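Local structure of protein pid-3 (Caenorhabditis elegans, 7OCX) at residues Leu15-Tyr20 with Gln31-Tyr36; Gly19-Leu24 with Lys69-Asn74; Asn39-Thr44 with Ala49-Glu54. The protein is a subunit of the PETISCO complex that acts in piRNA (21U RNA) biogenesis, and pairs with TOFU-6 through an RNA recognition motif (RRM) domain. All coordinates share one frame; numbering follows the deposited sequence.

In the fold
All three interactions involve the RRM sheet: interaction 1 packs the end of helix 26-32 on it, interaction 2 joins a loop to strand 70-72, and interaction 3 is the hairpin 38-45/48-53. Interactions 1 and 2 share Y20 and lie about 11 Å apart, centre to centre. L32 of interaction 1 meets L71 of interaction 2, with L32 CD2 4.2 Å from L71 CD1. Interaction 3 joins interaction 1 through the sheet, since strand 48-53 pairs with strand 14-18; I17 O lies 2.9 Å from A49 N, a probable hydrogen bond. Interactions 2 and 3 are about 17 Å apart between centres. Surroundings of interactions 1 and 2 include TOFU-6, and all three reach the second copy of this protein.

Interaction 1: residues Leu15-Tyr20 with Gln31-Tyr36; sequences LKISGY and QLLTPY
I17 and Y20 face L33 and L32 with side chains that fill the distance between the two backbones, I17 CA lying 9.6 Å from L33 CA. No hydrogen bond crosses; the contact is made by apolar side chains. CD1 of I17 carries one side of it. CG1 lies anti to the backbone N (chi1 179°), and the chain runs on extended, which sends CD1 out from the strand. It reaches CD2 of L33 at 4.0 Å, the two side chains sliding past each other in opposite directions. The same methyl lies at the more distant 4.3 Å from CD1 of L32. Y20 makes the closest approach. Its CB sits 3.6 Å from L32 CD1, and the methyl also lies against CG and CD2 of the ring. The two side chains cross at about a right angle, and the methyl meets the ring obliquely.

This is the core of an RRM, where helices pack on one face of an antiparallel sheet. L15 and I17 of strand 14-18 point to that face. L33, just after helix 26-32, also touches F66 of helix 56-66, and L15 touches A62 there, so helix 56-66 shares this buried layer. Y20 continues the layer beyond the end of the strand.

The chain after helix 26-32 is held by local bonds. The carbonyl O of Q31 accepts from both N and OG1 of T34, from the same face of its plane, with OG1 at 2.9 Å. A cis peptide precedes P35. Y36 N then bonds to L33 O at 2.9 Å. P35 CD lies over one face of the Y36 ring, towards its rim. The Y36 hydroxyl bonds to D65, while Q31 NE2 bonds to Y36 O of the second copy of this protein.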
ATOM      1  N   LEU B  15      -0.901  10.040  13.728  1.00 34.96           N
ATOM      2  CA  LEU B  15      -2.306   9.723  13.596  1.00 36.10           C
ATOM      3  C   LEU B  15      -2.582   8.393  14.273  1.00 39.21           C
ATOM      4  O   LEU B  15      -1.670   7.608  14.557  1.00 38.15           O
ATOM      5  CB  LEU B  15      -2.729   9.705  12.131  1.00 39.88           C
ATOM      6  CG  LEU B  15      -2.109   8.690  11.163  1.00 39.45           C
ATOM      7  CD1 LEU B  15      -2.644   7.318  11.423  1.00 38.25           C
ATOM      8  CD2 LEU B  15      -2.479   9.177   9.784  1.00 45.76           C
ATOM      9  N   LYS B  16      -3.854   8.197  14.581  1.00 34.41           N
ATOM     10  CA  LYS B  16      -4.411   6.951  15.078  1.00 37.18           C
ATOM     11  C   LYS B  16      -5.167   6.290  13.945  1.00 41.19           C
ATOM     12  O   LYS B  16      -5.912   6.958  13.226  1.00 41.34           O
ATOM     13  CB  LYS B  16      -5.387   7.172  16.241  1.00 41.49           C
ATOM     14  CG  LYS B  16      -4.805   7.732  17.517  1.00 54.12           C
ATOM     15  CD  LYS B  16      -5.751   7.465  18.702  1.00 60.62           C
ATOM     16  CE  LYS B  16      -5.606   8.518  19.810  1.00 74.45           C
ATOM     17  NZ  LYS B  16      -6.898   8.877  20.483  1.00 73.00           N
ATOM     18  N   ILE B  17      -4.976   4.989  13.776  1.00 37.19           N
ATOM     19  CA  ILE B  17      -5.710   4.218  12.779  1.00 35.22           C
ATOM     20  C   ILE B  17      -6.199   2.931  13.432  1.00 35.02           C
ATOM     21  O   ILE B  17      -5.473   2.311  14.216  1.00 37.31           O
ATOM     22  CB  ILE B  17      -4.840   3.937  11.534  1.00 40.81           C
ATOM     23  CG1 ILE B  17      -5.623   3.112  10.506  1.00 41.09           C
ATOM     24  CG2 ILE B  17      -3.520   3.257  11.921  1.00 35.73           C
ATOM     25  CD1 ILE B  17      -5.021   3.185   9.125  1.00 37.90           C
ATOM     26  N   SER B  18      -7.443   2.545  13.140  1.00 36.11           N
ATOM     27  CA  SER B  18      -8.027   1.367  13.769  1.00 40.22           C
ATOM     28  C   SER B  18      -9.075   0.793  12.823  1.00 40.30           C
ATOM     29  O   SER B  18      -9.495   1.449  11.865  1.00 40.85           O
ATOM     30  CB  SER B  18      -8.641   1.694  15.133  1.00 45.78           C
ATOM     31  OG  SER B  18      -9.708   2.627  15.052  1.00 46.36           O
ATOM     32  N   GLY B  19      -9.440  -0.473  13.063  1.00 40.54           N
ATOM     33  CA  GLY B  19     -10.504  -1.118  12.328  1.00 35.44           C
ATOM     34  C   GLY B  19     -10.064  -2.087  11.252  1.00 36.26           C
ATOM     35  O   GLY B  19     -10.924  -2.806  10.724  1.00 31.11           O
ATOM     36  N   TYR B  20      -8.774  -2.108  10.904  1.00 31.52           N
ATOM     37  CA  TYR B  20      -8.256  -2.993   9.887  1.00 34.28           C
ATOM     38  C   TYR B  20      -8.165  -4.417  10.408  1.00 30.65           C
ATOM     39  O   TYR B  20      -8.328  -4.674  11.599  1.00 32.67           O
ATOM     40  CB  TYR B  20      -6.883  -2.518   9.424  1.00 28.44           C
ATOM     41  CG  TYR B  20      -5.938  -2.205  10.560  1.00 33.45           C
ATOM     42  CD1 TYR B  20      -5.314  -3.205  11.285  1.00 31.05           C
ATOM     43  CD2 TYR B  20      -5.730  -0.882  10.958  1.00 34.49           C
ATOM     44  CE1 TYR B  20      -4.451  -2.906  12.345  1.00 32.61           C
ATOM     45  CE2 TYR B  20      -4.884  -0.571  12.026  1.00 33.47           C
ATOM     46  CZ  TYR B  20      -4.247  -1.588  12.713  1.00 36.11           C
ATOM     47  OH  TYR B  20      -3.401  -1.282  13.744  1.00 35.76           O
ATOM     48  N   GLN B  31       1.042  -0.202   4.375  1.00 27.46           N
ATOM     49  CA  GLN B  31       0.434  -0.385   3.066  1.00 26.04           C
ATOM     50  C   GLN B  31      -0.962   0.242   3.002  1.00 27.11           C
ATOM     51  O   GLN B  31      -1.365   0.758   1.951  1.00 30.04           O
ATOM     52  CB  GLN B  31       0.405  -1.876   2.699  1.00 29.16           C
ATOM     53  CG  GLN B  31       1.820  -2.472   2.452  1.00 31.48           C
ATOM     54  CD  GLN B  31       1.776  -3.975   2.224  1.00 34.10           C
ATOM     55  OE1 GLN B  31       1.080  -4.689   2.943  1.00 40.18           O
ATOM     56  NE2 GLN B  31       2.601  -4.474   1.305  1.00 30.73           N
ATOM     57  N   LEU B  32      -1.711   0.216   4.105  1.00 28.42           N
ATOM     58  CA  LEU B  32      -3.021   0.876   4.136  1.00 29.95           C
ATOM     59  C   LEU B  32      -2.916   2.375   3.856  1.00 31.16           C
ATOM     60  O   LEU B  32      -3.865   2.996   3.338  1.00 31.99           O
ATOM     61  CB  LEU B  32      -3.696   0.672   5.488  1.00 30.34           C
ATOM     62  CG  LEU B  32      -4.085  -0.739   5.938  1.00 33.15           C
ATOM     63  CD1 LEU B  32      -4.600  -0.681   7.379  1.00 37.80           C
ATOM     64  CD2 LEU B  32      -5.093  -1.275   4.968  1.00 35.35           C
ATOM     65  N   LEU B  33      -1.775   2.975   4.204  1.00 28.69           N
ATOM     66  CA  LEU B  33      -1.568   4.412   4.130  1.00 28.67           C
ATOM     67  C   LEU B  33      -0.832   4.864   2.881  1.00 28.11           C
ATOM     68  O   LEU B  33      -0.483   6.054   2.787  1.00 29.20           O
ATOM     69  CB  LEU B  33      -0.798   4.883   5.373  1.00 32.33           C
ATOM     70  CG  LEU B  33      -1.542   4.655   6.677  1.00 32.19           C
ATOM     71  CD1 LEU B  33      -0.625   4.835   7.893  1.00 37.36           C
ATOM     72  CD2 LEU B  33      -2.748   5.612   6.850  1.00 37.72           C
ATOM     73  N   THR B  34      -0.573   3.961   1.942  1.00 28.91           N
ATOM     74  CA  THR B  34      -0.011   4.340   0.655  1.00 27.14           C
ATOM     75  C   THR B  34      -0.803   5.499   0.070  1.00 32.29           C
ATOM     76  O   THR B  34      -2.041   5.429   0.024  1.00 33.09           O
ATOM     77  CB  THR B  34      -0.064   3.162  -0.315  1.00 30.84           C
ATOM     78  OG1 THR B  34       0.631   2.083   0.297  1.00 31.59           O
ATOM     79  CG2 THR B  34       0.599   3.503  -1.646  1.00 33.52           C
ATOM     80  N   PRO B  35      -0.136   6.551  -0.436  1.00 38.16           N
ATOM     81  CA  PRO B  35       1.319   6.690  -0.653  1.00 30.72           C
ATOM     82  C   PRO B  35       2.078   7.510   0.400  1.00 34.47           C
ATOM     83  O   PRO B  35       3.219   7.857   0.153  1.00 32.17           O
ATOM     84  CB  PRO B  35       1.368   7.416  -2.004  1.00 35.23           C
ATOM     85  CG  PRO B  35       0.196   8.376  -1.910  1.00 36.88           C
ATOM     86  CD  PRO B  35      -0.878   7.645  -1.089  1.00 35.40           C
ATOM     87  N   TYR B  36       1.461   7.829   1.537  1.00 31.29           N
ATOM     88  CA  TYR B  36       2.065   8.746   2.497  1.00 30.52           C
ATOM     89  C   TYR B  36       3.285   8.134   3.170  1.00 36.46           C
ATOM     90  O   TYR B  36       3.393   6.912   3.340  1.00 31.36           O
ATOM     91  CB  TYR B  36       1.015   9.201   3.536  1.00 31.72           C
ATOM     92  CG  TYR B  36      -0.123   9.876   2.824  1.00 31.24           C
ATOM     93  CD1 TYR B  36       0.040  11.151   2.283  1.00 33.79           C
ATOM     94  CD2 TYR B  36      -1.344   9.234   2.627  1.00 33.27           C
ATOM     95  CE1 TYR B  36      -0.965  11.769   1.585  1.00 36.30           C
ATOM     96  CE2 TYR B  36      -2.357   9.849   1.929  1.00 35.21           C
ATOM     97  CZ  TYR B  36      -2.159  11.120   1.407  1.00 39.35           C
ATOM     98  OH  TYR B  36      -3.151  11.750   0.706  1.00 38.80           O
TER

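Interaction 2: residues Gly19-Leu24 with Lys69-Asn74; sequences GYPGML and KKLDRN
L71 reaches from the short strand 70-72 to Y20 and P21, in the loop between strand 14-18 and helix 26-32 of the RRM. Strand 70-72 is the outermost on its side of the sheet within the chain. It forms a short antiparallel hairpin with strand 75-81, the last strand.

The apolar contact is small and rests on one methyl. L71 CD1 lies 4.0 Å from CA of Y20 and equally far from its CB. The same methyl is 4.0 Å from CD of P21, and the two side chains cross obliquely. L71 has CG anti to its carbonyl carbon (chi1 -64°), with CD1 extended beyond it, a shape that carries this methyl to the loop. The Y20 ring leads the other way, into the domain. L77 of strand 75-81 touches both Y20 and L71.

No hydrogen bond crosses between the segments; each is shaped by its own local bonds. P21 to L24 form a type I turn, with L24 N bonded to P21 O at 3.2 Å. On the other segment, L71 and D72 both face H75 in a classic beta bulge.

Polar groups of both segments reach other chains: R73 NH1 makes a salt bridge with D71 of TOFU-6, N74 ND2 bonds to D16 of that chain, and the carbonyl O of M23 accepts from R37 of the second copy of this protein. The D72 carboxylate closes an Asx turn. Its OD1 is hydrogen-bonded to H75 ND1, and also takes N74 N at 2.9 Å, met from above the carboxylate plane, 39° out of it.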
ATOM      1  N   GLY B  19      -9.440  -0.473  13.063  1.00 40.54           N
ATOM      2  CA  GLY B  19     -10.504  -1.118  12.328  1.00 35.44           C
ATOM      3  C   GLY B  19     -10.064  -2.087  11.252  1.00 36.26           C
ATOM      4  O   GLY B  19     -10.924  -2.806  10.724  1.00 31.11           O
ATOM      5  N   TYR B  20      -8.774  -2.108  10.904  1.00 31.52           N
ATOM      6  CA  TYR B  20      -8.256  -2.993   9.887  1.00 34.28           C
ATOM      7  C   TYR B  20      -8.165  -4.417  10.408  1.00 30.65           C
ATOM      8  O   TYR B  20      -8.328  -4.674  11.599  1.00 32.67           O
ATOM      9  CB  TYR B  20      -6.883  -2.518   9.424  1.00 28.44           C
ATOM     10  CG  TYR B  20      -5.938  -2.205  10.560  1.00 33.45           C
ATOM     11  CD1 TYR B  20      -5.314  -3.205  11.285  1.00 31.05           C
ATOM     12  CD2 TYR B  20      -5.730  -0.882  10.958  1.00 34.49           C
ATOM     13  CE1 TYR B  20      -4.451  -2.906  12.345  1.00 32.61           C
ATOM     14  CE2 TYR B  20      -4.884  -0.571  12.026  1.00 33.47           C
ATOM     15  CZ  TYR B  20      -4.247  -1.588  12.713  1.00 36.11           C
ATOM     16  OH  TYR B  20      -3.401  -1.282  13.744  1.00 35.76           O
ATOM     17  N   PRO B  21      -7.888  -5.377   9.528  1.00 32.68           N
ATOM     18  CA  PRO B  21      -7.906  -6.769   9.974  1.00 31.79           C
ATOM     19  C   PRO B  21      -6.844  -7.018  11.034  1.00 31.11           C
ATOM     20  O   PRO B  21      -5.731  -6.473  10.998  1.00 32.75           O
ATOM     21  CB  PRO B  21      -7.630  -7.561   8.694  1.00 33.24           C
ATOM     22  CG  PRO B  21      -8.121  -6.671   7.595  1.00 35.77           C
ATOM     23  CD  PRO B  21      -7.833  -5.257   8.062  1.00 33.62           C
ATOM     24  N   GLY B  22      -7.194  -7.898  11.969  1.00 33.23           N
ATOM     25  CA  GLY B  22      -6.413  -8.079  13.176  1.00 37.69           C
ATOM     26  C   GLY B  22      -5.086  -8.784  12.964  1.00 40.52           C
ATOM     27  O   GLY B  22      -4.236  -8.770  13.860  1.00 41.02           O
ATOM     28  N   MET B  23      -4.879  -9.392  11.812  1.00 36.80           N
ATOM     29  CA  MET B  23      -3.594 -10.048  11.595  1.00 40.74           C
ATOM     30  C   MET B  23      -2.556  -9.142  10.943  1.00 40.92           C
ATOM     31  O   MET B  23      -1.429  -9.591  10.712  1.00 42.29           O
ATOM     32  CB  MET B  23      -3.788 -11.333  10.772  1.00 47.74           C
ATOM     33  CG  MET B  23      -3.871 -11.193   9.249  1.00 61.32           C
ATOM     34  SD  MET B  23      -5.432 -10.532   8.594  1.00 61.85           S
ATOM     35  CE  MET B  23      -6.663 -11.305   9.638  1.00 48.44           C
ATOM     36  N   LEU B  24      -2.870  -7.876  10.669  1.00 35.35           N
ATOM     37  CA  LEU B  24      -1.909  -7.052   9.941  1.00 37.44           C
ATOM     38  C   LEU B  24      -0.662  -6.788  10.773  1.00 36.23           C
ATOM     39  O   LEU B  24      -0.735  -6.580  11.986  1.00 39.28           O
ATOM     40  CB  LEU B  24      -2.520  -5.717   9.532  1.00 36.16           C
ATOM     41  CG  LEU B  24      -3.538  -5.629   8.408  1.00 38.29           C
ATOM     42  CD1 LEU B  24      -3.596  -4.156   8.025  1.00 34.21           C
ATOM     43  CD2 LEU B  24      -3.157  -6.425   7.224  1.00 38.10           C
ATOM     44  N   LYS B  69     -13.182   4.651   5.542  1.00 33.12           N
ATOM     45  CA  LYS B  69     -12.994   3.796   4.384  1.00 36.84           C
ATOM     46  C   LYS B  69     -13.432   2.369   4.671  1.00 35.37           C
ATOM     47  O   LYS B  69     -12.985   1.748   5.643  1.00 35.23           O
ATOM     48  CB  LYS B  69     -11.525   3.793   3.962  1.00 33.91           C
ATOM     49  CG  LYS B  69     -11.247   2.991   2.704  1.00 35.77           C
ATOM     50  CD  LYS B  69      -9.786   3.191   2.269  1.00 33.19           C
ATOM     51  CE  LYS B  69      -9.379   2.350   1.048  1.00 38.10           C
ATOM     52  NZ  LYS B  69      -8.032   2.822   0.586  1.00 37.36           N
ATOM     53  N   LYS B  70     -14.290   1.854   3.797  1.00 36.29           N
ATOM     54  CA  LYS B  70     -14.722   0.459   3.810  1.00 36.98           C
ATOM     55  C   LYS B  70     -13.621  -0.382   3.164  1.00 39.60           C
ATOM     56  O   LYS B  70     -13.457  -0.373   1.943  1.00 36.94           O
ATOM     57  CB  LYS B  70     -16.048   0.302   3.073  1.00 37.45           C
ATOM     58  CG  LYS B  70     -16.624  -1.108   3.111  1.00 44.94           C
ATOM     59  CD  LYS B  70     -18.148  -1.092   3.260  1.00 51.32           C
ATOM     60  CE  LYS B  70     -18.903  -1.336   1.954  1.00 68.82           C
ATOM     61  NZ  LYS B  70     -18.362  -2.450   1.122  1.00 72.02           N
ATOM     62  N   LEU B  71     -12.862  -1.104   3.982  1.00 33.17           N
ATOM     63  CA  LEU B  71     -11.866  -2.021   3.435  1.00 32.87           C
ATOM     64  C   LEU B  71     -12.513  -3.249   2.825  1.00 37.97           C
ATOM     65  O   LEU B  71     -12.061  -3.745   1.787  1.00 39.22           O
ATOM     66  CB  LEU B  71     -10.855  -2.425   4.504  1.00 36.45           C
ATOM     67  CG  LEU B  71      -9.968  -1.329   5.080  1.00 40.19           C
ATOM     68  CD1 LEU B  71      -9.052  -1.894   6.168  1.00 40.26           C
ATOM     69  CD2 LEU B  71      -9.159  -0.675   3.963  1.00 37.93           C
ATOM     70  N   ASP B  72     -13.549  -3.771   3.460  1.00 34.05           N
ATOM     71  CA  ASP B  72     -14.341  -4.886   2.959  1.00 37.22           C
ATOM     72  C   ASP B  72     -15.579  -4.905   3.845  1.00 36.97           C
ATOM     73  O   ASP B  72     -15.739  -4.063   4.736  1.00 37.79           O
ATOM     74  CB  ASP B  72     -13.507  -6.186   2.906  1.00 40.56           C
ATOM     75  CG  ASP B  72     -13.076  -6.722   4.266  1.00 42.34           C
ATOM     76  OD1 ASP B  72     -13.636  -6.318   5.305  1.00 36.90           O
ATOM     77  OD2 ASP B  72     -12.127  -7.557   4.297  1.00 39.48           O
ATOM     78  N   ARG B  73     -16.489  -5.825   3.565  1.00 39.22           N
ATOM     79  CA  ARG B  73     -17.749  -5.818   4.293  1.00 42.84           C
ATOM     80  C   ARG B  73     -17.579  -6.094   5.783  1.00 44.58           C
ATOM     81  O   ARG B  73     -18.548  -5.966   6.539  1.00 44.81           O
ATOM     82  CB  ARG B  73     -18.698  -6.827   3.663  1.00 45.00           C
ATOM     83  CG  ARG B  73     -18.156  -8.244   3.611  1.00 48.76           C
ATOM     84  CD  ARG B  73     -19.260  -9.194   3.186  1.00 55.74           C
ATOM     85  NE  ARG B  73     -18.840 -10.588   3.189  1.00 51.78           N
ATOM     86  CZ  ARG B  73     -18.552 -11.274   2.095  1.00 60.76           C
ATOM     87  NH1 ARG B  73     -18.593 -10.712   0.896  1.00 66.31           N
ATOM     88  NH2 ARG B  73     -18.218 -12.559   2.203  1.00 61.52           N
ATOM     89  N   ASN B  74     -16.388  -6.441   6.236  1.00 38.65           N
ATOM     90  CA  ASN B  74     -16.168  -6.726   7.642  1.00 38.16           C
ATOM     91  C   ASN B  74     -15.292  -5.696   8.333  1.00 36.73           C
ATOM     92  O   ASN B  74     -15.091  -5.803   9.552  1.00 37.30           O
ATOM     93  CB  ASN B  74     -15.531  -8.107   7.795  1.00 36.96           C
ATOM     94  CG  ASN B  74     -16.435  -9.206   7.366  1.00 43.12           C
ATOM     95  OD1 ASN B  74     -17.577  -9.290   7.808  1.00 40.81           O
ATOM     96  ND2 ASN B  74     -15.952 -10.044   6.459  1.00 41.76           N
TER

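Interaction 3: residues Asn39-Thr44 with Ala49-Glu54; sequences NGITIT and AVVALE
N39 ND2 gives a hydrogen bond to OE1 of E54 at 2.8 Å, nearly straight at 170°. The oxygen lies in the amide plane of N39, although the carboxylate is turned almost perpendicular to it. E54 CG lies anti to the backbone N (chi1 -179°), and a bend at chi2 brings OE1 to ND2. The same ND2 bonds to a water, which donates to L53 O. N39 OD1 accepts from NE of R37.

In the backbone, N39 N bonds to A52 O at 2.8 Å, and G40 N adds a weak bond to the same oxygen. N39 and G40 thus both face A52, a classic beta bulge. Beyond it the antiparallel pairing is regular: A52 N to G40 O, T42 N to V50 O, and V50 N to T42 O at 2.8 Å.

Apolar packing follows. I41 CG2 meets A49 CB at 4.0 Å, and I41 CG1 lies near V51 CG2. V50, on the opposite face from I41 and A49, meets T44 CG2 with its CG2. T44 OG1 bonds to S48.

I41 and A49 touch I29 of helix 26-32. Strand 38-45 is outermost in the sheet within the chain, and strand 48-53 pairs on with strand 14-18.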
ATOM      1  N   ASN B  39       7.140   6.948   8.951  1.00 35.70           N
ATOM      2  CA  ASN B  39       8.430   6.887   9.620  1.00 33.88           C
ATOM      3  C   ASN B  39       8.432   6.023  10.863  1.00 39.26           C
ATOM      4  O   ASN B  39       9.506   5.699  11.378  1.00 39.98           O
ATOM      5  CB  ASN B  39       8.879   8.288  10.004  1.00 41.42           C
ATOM      6  CG  ASN B  39       9.237   9.103   8.813  1.00 39.36           C
ATOM      7  OD1 ASN B  39       9.799   8.581   7.842  1.00 39.24           O
ATOM      8  ND2 ASN B  39       8.907  10.381   8.848  1.00 36.93           N
ATOM      9  N   GLY B  40       7.273   5.655  11.375  1.00 35.71           N
ATOM     10  CA  GLY B  40       7.264   4.807  12.545  1.00 38.86           C
ATOM     11  C   GLY B  40       5.862   4.345  12.840  1.00 34.95           C
ATOM     12  O   GLY B  40       4.903   5.049  12.533  1.00 33.24           O
ATOM     13  N   ILE B  41       5.722   3.158  13.401  1.00 37.98           N
ATOM     14  CA  ILE B  41       4.413   2.635  13.756  1.00 37.57           C
ATOM     15  C   ILE B  41       4.519   1.973  15.117  1.00 41.34           C
ATOM     16  O   ILE B  41       5.401   1.139  15.338  1.00 43.44           O
ATOM     17  CB  ILE B  41       3.870   1.622  12.730  1.00 36.00           C
ATOM     18  CG1 ILE B  41       3.756   2.265  11.351  1.00 37.87           C
ATOM     19  CG2 ILE B  41       2.536   1.083  13.236  1.00 39.18           C
ATOM     20  CD1 ILE B  41       3.278   1.307  10.248  1.00 40.22           C
ATOM     21  N   THR B  42       3.596   2.323  16.011  1.00 38.94           N
ATOM     22  CA  THR B  42       3.452   1.668  17.304  1.00 42.41           C
ATOM     23  C   THR B  42       2.101   0.963  17.344  1.00 40.86           C
ATOM     24  O   THR B  42       1.053   1.614  17.341  1.00 39.72           O
ATOM     25  CB  THR B  42       3.573   2.672  18.443  1.00 41.32           C
ATOM     26  OG1 THR B  42       4.849   3.316  18.388  1.00 46.87           O
ATOM     27  CG2 THR B  42       3.433   1.978  19.774  1.00 46.55           C
ATOM     28  N   ILE B  43       2.126  -0.366  17.386  1.00 38.84           N
ATOM     29  CA  ILE B  43       0.895  -1.129  17.498  1.00 42.78           C
ATOM     30  C   ILE B  43       0.334  -0.971  18.904  1.00 42.36           C
ATOM     31  O   ILE B  43       1.074  -0.985  19.903  1.00 41.56           O
ATOM     32  CB  ILE B  43       1.164  -2.599  17.129  1.00 41.38           C
ATOM     33  CG1 ILE B  43       1.325  -2.710  15.605  1.00 43.55           C
ATOM     34  CG2 ILE B  43       0.039  -3.509  17.581  1.00 39.25           C
ATOM     35  CD1 ILE B  43       1.688  -4.092  15.088  1.00 46.04           C
ATOM     36  N   THR B  44      -0.976  -0.768  18.983  1.00 41.79           N
ATOM     37  CA  THR B  44      -1.671  -0.527  20.245  1.00 38.83           C
ATOM     38  C   THR B  44      -2.772  -1.549  20.469  1.00 42.68           C
ATOM     39  O   THR B  44      -3.512  -1.447  21.449  1.00 49.71           O
ATOM     40  CB  THR B  44      -2.267   0.883  20.266  1.00 42.85           C
ATOM     41  OG1 THR B  44      -3.282   0.984  19.264  1.00 41.26           O
ATOM     42  CG2 THR B  44      -1.182   1.915  20.010  1.00 42.69           C
ATOM     43  N   ALA B  49      -3.350   1.173  15.785  1.00 32.86           N
ATOM     44  CA  ALA B  49      -1.965   1.589  15.905  1.00 37.05           C
ATOM     45  C   ALA B  49      -1.890   3.105  15.941  1.00 38.08           C
ATOM     46  O   ALA B  49      -2.863   3.813  15.653  1.00 37.00           O
ATOM     47  CB  ALA B  49      -1.121   1.041  14.752  1.00 37.23           C
ATOM     48  N   VAL B  50      -0.725   3.603  16.339  1.00 38.22           N
ATOM     49  CA  VAL B  50      -0.392   5.016  16.220  1.00 37.06           C
ATOM     50  C   VAL B  50       0.754   5.131  15.218  1.00 34.37           C
ATOM     51  O   VAL B  50       1.736   4.384  15.310  1.00 39.05           O
ATOM     52  CB  VAL B  50      -0.022   5.636  17.579  1.00 38.85           C
ATOM     53  CG1 VAL B  50       0.499   7.037  17.314  1.00 37.52           C
ATOM     54  CG2 VAL B  50      -1.213   5.664  18.553  1.00 42.56           C
ATOM     55  N   VAL B  51       0.631   6.043  14.258  1.00 34.42           N
ATOM     56  CA  VAL B  51       1.540   6.094  13.111  1.00 34.44           C
ATOM     57  C   VAL B  51       2.146   7.480  13.040  1.00 40.34           C
ATOM     58  O   VAL B  51       1.424   8.476  13.137  1.00 38.75           O
ATOM     59  CB  VAL B  51       0.813   5.769  11.791  1.00 31.30           C
ATOM     60  CG1 VAL B  51       1.748   5.918  10.619  1.00 34.64           C
ATOM     61  CG2 VAL B  51       0.186   4.411  11.892  1.00 35.98           C
ATOM     62  N   ALA B  52       3.456   7.549  12.848  1.00 36.59           N
ATOM     63  CA  ALA B  52       4.126   8.813  12.571  1.00 36.16           C
ATOM     64  C   ALA B  52       4.342   8.907  11.065  1.00 36.75           C
ATOM     65  O   ALA B  52       4.998   8.044  10.477  1.00 33.56           O
ATOM     66  CB  ALA B  52       5.446   8.919  13.330  1.00 38.69           C
ATOM     67  N   LEU B  53       3.726   9.904  10.444  1.00 32.63           N
ATOM     68  CA  LEU B  53       3.931  10.242   9.049  1.00 33.21           C
ATOM     69  C   LEU B  53       4.953  11.365   8.968  1.00 34.24           C
ATOM     70  O   LEU B  53       5.402  11.900   9.978  1.00 38.22           O
ATOM     71  CB  LEU B  53       2.616  10.628   8.376  1.00 32.77           C
ATOM     72  CG  LEU B  53       1.437   9.653   8.327  1.00 29.27           C
ATOM     73  CD1 LEU B  53       0.312  10.295   7.568  1.00 34.78           C
ATOM     74  CD2 LEU B  53       1.881   8.358   7.659  1.00 33.16           C
ATOM     75  N   GLU B  54       5.302  11.758   7.754  1.00 31.57           N
ATOM     76  CA  GLU B  54       6.394  12.713   7.582  1.00 31.88           C
ATOM     77  C   GLU B  54       6.064  14.080   8.191  1.00 36.04           C
ATOM     78  O   GLU B  54       6.937  14.731   8.775  1.00 34.37           O
ATOM     79  CB  GLU B  54       6.703  12.837   6.085  1.00 38.68           C
ATOM     80  CG  GLU B  54       7.838  13.772   5.687  1.00 39.56           C
ATOM     81  CD  GLU B  54       9.158  13.407   6.321  1.00 39.70           C
ATOM     82  OE1 GLU B  54       9.299  12.258   6.802  1.00 42.31           O
ATOM     83  OE2 GLU B  54      10.067  14.268   6.323  1.00 44.74           O
TER
HETATM   84  O   HOH W   1       7.722  11.593  11.305  1.00 38.56           O